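Local atomic coordinates of nucleoside diphosphate kinase (Aquifex aeolicus, PDB entry 3ZTP), a protein that catalyses the transfer of the gamma phosphate of ATP to nucleoside diphosphates, probably by a ping-pong mechanism through a phosphorylated enzyme intermediate. Residues 88-100 and 105-119. Residues are numbered along the deposited sequence; the frame is centred on the assembly and turned at random. Where two conformers were deposited one is given.
Sequences EIIGPTDSEEARK and SIRAQFGTDKGKNAI
Ile89 O and Ile90 O, the last carbonyls of the helix ending at Ile90, take the N-H groups of Ile106 and Arg107, so the C-terminal end of one helix meets the first turn of another; Arg107 N lies 2.9 Å from Ile90 O. Ser105 N-caps helix 106-110 through Ala108 N, its hydroxyl also bonding Ala102. Gly91, with a positive phi that glycine adopts readily, lets the chain leave the first helix close to Ser105. Helices 95-100 and 106-110 then cross at -104°, their axes 7.5 Å apart, with the small Ala98 and Ala108 at the interface.

Arg107 reaches across with its chain extended from CG to NE. Its guanidinium lies between Ile90 CD1 over one face, 3.6 Å from CZ, and Asn117 ND2 over the other. NH1 bonds Gly91 O, while NH2 holds Ile119 O at 2.8 Å, fixing the group's rotation. Asn117, its chi1 of 64° setting CG between backbone N and carbonyl, sends ND2 to a lone pair of Thr93 O (3.1 Å) and offers OD1 to Lys11. Thr93, Arg107 and Asn117 are predicted ATP-binding residues, and a sulfate near Arg107 is consistent with a phosphate pocket.

Farther along, Ser95 OG donates to Asp113 O at 2.8 Å, a serine being small enough to sit against Gly111. Arg99, bent at chi3, presents its edge to the end of helix 106-110: NH1 binds both Gly111 O (2.8 Å) and Ala108 O (2.9 Å), while NE and NH2 both bond Glu96 OE2 in a salt bridge within segment 88-100.

On the side facing helix 20-29, Ile89, Ile90 and Ile119 pack on Phe27, and Ala118 hydrogen-bonds to Lys11, tying this region, which corresponds to the Kpn loop of NDP kinases, to the chain's antiparallel sheet, in which 119-121 is an outermost strand.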
loop_
_atom_site.group_PDB
_atom_site.type_symbol
_atom_site.label_atom_id
_atom_site.label_comp_id
_atom_site.label_asym_id
_atom_site.label_seq_id
_atom_site.Cartn_x
_atom_site.Cartn_y
_atom_site.Cartn_z
ATOM N N GLU A 88 -25.261 -12.439 -9.934
ATOM C CA GLU A 88 -26.533 -12.174 -10.630
ATOM C C GLU A 88 -26.533 -10.783 -11.269
ATOM O O GLU A 88 -27.086 -10.557 -12.344
ATOM C CB GLU A 88 -27.689 -12.276 -9.632
ATOM C CG GLU A 88 -28.031 -13.700 -9.227
ATOM C CD GLU A 88 -29.068 -13.779 -8.119
ATOM O OE1 GLU A 88 -29.442 -12.729 -7.551
ATOM O OE2 GLU A 88 -29.501 -14.906 -7.814
ATOM N N ILE A 89 -25.930 -9.828 -10.583
ATOM C CA ILE A 89 -25.834 -8.479 -11.097
ATOM C C ILE A 89 -24.891 -8.395 -12.296
ATOM O O ILE A 89 -25.147 -7.628 -13.231
ATOM C CB ILE A 89 -25.389 -7.532 -9.975
ATOM C CG1 ILE A 89 -26.502 -7.371 -8.937
ATOM C CG2 ILE A 89 -24.972 -6.148 -10.514
ATOM C CD1 ILE A 89 -26.012 -6.906 -7.571
ATOM N N ILE A 90 -23.801 -9.163 -12.290
ATOM C CA ILE A 90 -22.864 -9.039 -13.406
ATOM C C ILE A 90 -23.334 -9.800 -14.627
ATOM O O ILE A 90 -23.029 -9.365 -15.750
ATOM C CB ILE A 90 -21.407 -9.392 -13.033
ATOM C CG1 ILE A 90 -21.248 -10.891 -12.812
ATOM C CG2 ILE A 90 -20.969 -8.589 -11.809
ATOM C CD1 ILE A 90 -19.860 -11.295 -12.400
ATOM N N GLY A 91 -24.082 -10.892 -14.439
ATOM C CA GLY A 91 -24.629 -11.600 -15.577
ATOM C C GLY A 91 -23.709 -12.690 -16.091
ATOM O O GLY A 91 -22.582 -12.857 -15.613
ATOM N N PRO A 92 -24.189 -13.425 -17.091
ATOM C CA PRO A 92 -23.421 -14.524 -17.663
ATOM C C PRO A 92 -22.057 -14.091 -18.190
ATOM O O PRO A 92 -21.911 -12.975 -18.675
ATOM C CB PRO A 92 -24.311 -14.976 -18.826
ATOM C CG PRO A 92 -25.664 -14.516 -18.512
ATOM C CD PRO A 92 -25.529 -13.290 -17.673
ATOM N N THR A 93 -21.079 -14.990 -18.092
ATOM C CA THR A 93 -19.723 -14.768 -18.581
ATOM C C THR A 93 -19.694 -14.218 -19.994
ATOM O O THR A 93 -18.909 -13.322 -20.330
ATOM C CB THR A 93 -18.948 -16.107 -18.611
ATOM O OG1 THR A 93 -19.091 -16.753 -17.347
ATOM C CG2 THR A 93 -17.473 -15.883 -18.925
ATOM N N ASP A 94 -20.535 -14.799 -20.828
ATOM C CA ASP A 94 -20.606 -14.423 -22.218
ATOM C C ASP A 94 -21.488 -13.162 -22.303
ATOM O O ASP A 94 -22.702 -13.217 -22.152
ATOM C CB ASP A 94 -21.206 -15.587 -23.023
ATOM C CG ASP A 94 -21.401 -15.266 -24.495
ATOM O OD1 ASP A 94 -21.322 -14.111 -24.925
ATOM O OD2 ASP A 94 -21.687 -16.207 -25.269
ATOM N N SER A 95 -20.864 -12.023 -22.562
ATOM C CA SER A 95 -21.563 -10.731 -22.586
ATOM C C SER A 95 -22.716 -10.700 -23.586
ATOM O O SER A 95 -23.691 -9.973 -23.384
ATOM C CB SER A 95 -20.595 -9.592 -22.920
ATOM O OG SER A 95 -19.506 -9.518 -22.019
ATOM N N GLU A 96 -22.596 -11.458 -24.684
ATOM C CA GLU A 96 -23.670 -11.524 -25.666
ATOM C C GLU A 96 -24.850 -12.261 -25.090
ATOM O O GLU A 96 -25.989 -11.847 -25.292
ATOM C CB GLU A 96 -23.222 -12.231 -26.948
ATOM C CG GLU A 96 -22.428 -11.341 -27.831
ATOM C CD GLU A 96 -23.288 -10.270 -28.455
ATOM O OE1 GLU A 96 -24.242 -10.599 -29.180
ATOM O OE2 GLU A 96 -23.015 -9.088 -28.216
ATOM N N GLU A 97 -24.595 -13.367 -24.408
ATOM C CA GLU A 97 -25.669 -14.081 -23.734
ATOM C C GLU A 97 -26.274 -13.198 -22.635
ATOM O O GLU A 97 -27.479 -13.211 -22.412
ATOM C CB GLU A 97 -25.167 -15.402 -23.157
ATOM C CG GLU A 97 -26.241 -16.228 -22.456
ATOM C CD GLU A 97 -27.284 -16.799 -23.404
ATOM O OE1 GLU A 97 -27.129 -16.655 -24.635
ATOM O OE2 GLU A 97 -28.263 -17.399 -22.914
ATOM N N ALA A 98 -25.450 -12.410 -21.950
ATOM C CA ALA A 98 -25.982 -11.497 -20.938
ATOM C C ALA A 98 -26.977 -10.507 -21.553
ATOM O O ALA A 98 -28.016 -10.194 -20.951
ATOM C CB ALA A 98 -24.848 -10.754 -20.260
ATOM N N ARG A 99 -26.672 -9.975 -22.733
ATOM C CA ARG A 99 -27.607 -9.048 -23.381
ATOM C C ARG A 99 -28.941 -9.700 -23.733
ATOM O O ARG A 99 -29.970 -9.021 -23.763
ATOM C CB ARG A 99 -26.988 -8.417 -24.635
ATOM C CG ARG A 99 -26.060 -7.250 -24.303
ATOM C CD ARG A 99 -25.396 -6.600 -25.500
ATOM N NE ARG A 99 -24.198 -7.292 -25.974
ATOM C CZ ARG A 99 -23.010 -7.206 -25.392
ATOM N NH1 ARG A 99 -22.872 -6.481 -24.294
ATOM N NH2 ARG A 99 -21.975 -7.862 -25.901
ATOM N N LYS A 100 -28.916 -11.002 -23.984
ATOM C CA LYS A 100 -30.131 -11.741 -24.311
ATOM C C LYS A 100 -30.979 -11.999 -23.067
ATOM O O LYS A 100 -32.212 -11.869 -23.139
ATOM C CB LYS A 100 -29.787 -13.066 -25.009
ATOM C CG LYS A 100 -29.288 -12.870 -26.435
ATOM C CD LYS A 100 -28.737 -14.149 -27.054
ATOM C CE LYS A 100 -28.195 -13.876 -28.453
ATOM N NZ LYS A 100 -27.531 -15.057 -29.072
ATOM N N SER A 105 -27.604 -6.217 -16.746
ATOM C CA SER A 105 -26.452 -6.738 -16.033
ATOM C C SER A 105 -25.192 -5.993 -16.420
ATOM O O SER A 105 -25.105 -5.379 -17.477
ATOM C CB SER A 105 -26.293 -8.224 -16.280
ATOM O OG SER A 105 -25.978 -8.530 -17.631
ATOM N N ILE A 106 -24.186 -6.054 -15.561
ATOM C CA ILE A 106 -22.946 -5.349 -15.850
ATOM C C ILE A 106 -22.365 -5.823 -17.189
ATOM O O ILE A 106 -21.912 -5.012 -17.992
ATOM C CB ILE A 106 -21.900 -5.528 -14.720
ATOM C CG1 ILE A 106 -22.410 -5.009 -13.372
ATOM C CG2 ILE A 106 -20.594 -4.879 -15.113
ATOM C CD1 ILE A 106 -22.801 -3.572 -13.379
ATOM N N ARG A 107 -22.342 -7.136 -17.426
ATOM C CA ARG A 107 -21.741 -7.653 -18.654
ATOM C C ARG A 107 -22.563 -7.302 -19.876
ATOM O O ARG A 107 -22.021 -7.022 -20.943
ATOM C CB ARG A 107 -21.449 -9.157 -18.553
ATOM C CG ARG A 107 -20.331 -9.398 -17.551
ATOM C CD ARG A 107 -20.066 -10.822 -17.291
ATOM N NE ARG A 107 -18.858 -11.014 -16.519
ATOM C CZ ARG A 107 -18.645 -12.067 -15.753
ATOM N NH1 ARG A 107 -19.574 -12.983 -15.590
ATOM N NH2 ARG A 107 -17.493 -12.222 -15.135
ATOM N N ALA A 108 -23.885 -7.279 -19.745
ATOM C CA ALA A 108 -24.718 -6.842 -20.852
ATOM C C ALA A 108 -24.447 -5.386 -21.183
ATOM O O ALA A 108 -24.396 -5.007 -22.361
ATOM C CB ALA A 108 -26.175 -7.053 -20.546
ATOM N N GLN A 109 -24.307 -4.557 -20.162
ATOM C CA GLN A 109 -24.146 -3.119 -20.360
ATOM C C GLN A 109 -22.776 -2.723 -20.856
ATOM O O GLN A 109 -22.655 -1.817 -21.678
ATOM C CB GLN A 109 -24.440 -2.386 -19.056
ATOM C CG GLN A 109 -25.912 -2.470 -18.697
ATOM C CD GLN A 109 -26.754 -1.489 -19.503
ATOM O OE1 GLN A 109 -27.764 -1.866 -20.150
ATOM N NE2 GLN A 109 -26.361 -0.219 -19.454
ATOM N N PHE A 110 -21.738 -3.410 -20.369
ATOM C CA PHE A 110 -20.361 -2.946 -20.574
ATOM C C PHE A 110 -19.417 -3.991 -21.154
ATOM O O PHE A 110 -18.283 -3.663 -21.499
ATOM C CB PHE A 110 -19.780 -2.403 -19.242
ATOM C CG PHE A 110 -20.607 -1.311 -18.643
ATOM C CD1 PHE A 110 -20.785 -0.118 -19.321
ATOM C CD2 PHE A 110 -21.255 -1.504 -17.463
ATOM C CE1 PHE A 110 -21.586 0.899 -18.778
ATOM C CE2 PHE A 110 -22.067 -0.494 -16.913
ATOM C CZ PHE A 110 -22.225 0.701 -17.594
ATOM N N GLY A 111 -19.850 -5.245 -21.205
ATOM C CA GLY A 111 -19.036 -6.328 -21.721
ATOM C C GLY A 111 -19.104 -6.429 -23.224
ATOM O O GLY A 111 -20.139 -6.212 -23.852
ATOM N N THR A 112 -17.978 -6.783 -23.826
ATOM C CA THR A 112 -17.880 -6.969 -25.271
ATOM C C THR A 112 -18.200 -8.390 -25.693
ATOM O O THR A 112 -19.026 -8.580 -26.582
ATOM C CB THR A 112 -16.469 -6.577 -25.743
ATOM O OG1 THR A 112 -16.221 -5.203 -25.417
ATOM C CG2 THR A 112 -16.310 -6.770 -27.241
ATOM N N ASP A 113 -17.586 -9.373 -25.056
ATOM C CA ASP A 113 -17.688 -10.752 -25.516
ATOM C C ASP A 113 -17.456 -11.676 -24.316
ATOM O O ASP A 113 -17.639 -11.236 -23.161
ATOM C CB ASP A 113 -16.715 -10.980 -26.691
ATOM C CG ASP A 113 -15.307 -10.570 -26.361
ATOM O OD1 ASP A 113 -14.848 -10.964 -25.283
ATOM O OD2 ASP A 113 -14.647 -9.879 -27.162
ATOM N N LYS A 114 -17.076 -12.921 -24.521
ATOM C CA LYS A 114 -16.928 -13.817 -23.367
ATOM C C LYS A 114 -15.577 -13.692 -22.678
ATOM O O LYS A 114 -15.380 -14.246 -21.587
ATOM C CB LYS A 114 -17.199 -15.277 -23.778
ATOM C CG LYS A 114 -16.134 -15.875 -24.669
ATOM C CD LYS A 114 -16.654 -17.147 -25.354
ATOM C CE LYS A 114 -16.992 -18.234 -24.362
ATOM N NZ LYS A 114 -17.289 -19.522 -25.053
ATOM N N GLY A 115 -14.633 -13.003 -23.315
ATOM C CA GLY A 115 -13.319 -12.768 -22.731
ATOM C C GLY A 115 -13.206 -11.350 -22.194
ATOM O O GLY A 115 -12.898 -11.131 -21.014
ATOM N N LYS A 116 -13.432 -10.373 -23.059
ATOM C CA LYS A 116 -13.507 -8.982 -22.642
ATOM C C LYS A 116 -14.912 -8.733 -22.151
ATOM O O LYS A 116 -15.786 -8.253 -22.889
ATOM C CB LYS A 116 -13.132 -8.032 -23.786
ATOM C CG LYS A 116 -11.660 -8.181 -24.178
ATOM C CD LYS A 116 -11.228 -7.133 -25.182
ATOM C CE LYS A 116 -9.713 -7.184 -25.387
ATOM N NZ LYS A 116 -9.172 -5.902 -25.912
ATOM N N ASN A 117 -15.126 -9.125 -20.897
ATOM C CA ASN A 117 -16.463 -9.136 -20.316
ATOM C C ASN A 117 -16.583 -8.248 -19.088
ATOM O O ASN A 117 -17.343 -8.554 -18.164
ATOM C CB ASN A 117 -16.937 -10.558 -20.005
ATOM C CG ASN A 117 -16.113 -11.239 -18.955
ATOM O OD1 ASN A 117 -15.124 -10.711 -18.474
ATOM N ND2 ASN A 117 -16.519 -12.453 -18.611
ATOM N N ALA A 118 -15.824 -7.162 -19.090
ATOM C CA ALA A 118 -15.976 -6.013 -18.182
ATOM C C ALA A 118 -15.537 -6.209 -16.752
ATOM O O ALA A 118 -15.012 -5.275 -16.156
ATOM C CB ALA A 118 -17.416 -5.458 -18.211
ATOM N N ILE A 119 -15.813 -7.364 -16.167
ATOM C CA ILE A 119 -15.723 -7.504 -14.723
ATOM C C ILE A 119 -15.508 -8.957 -14.339
ATOM O O ILE A 119 -16.000 -9.876 -14.987
ATOM C CB ILE A 119 -17.000 -6.917 -14.037
ATOM C CG1 ILE A 119 -16.876 -6.840 -12.515
ATOM C CG2 ILE A 119 -18.271 -7.688 -14.470
ATOM C CD1 ILE A 119 -17.930 -5.937 -11.891
#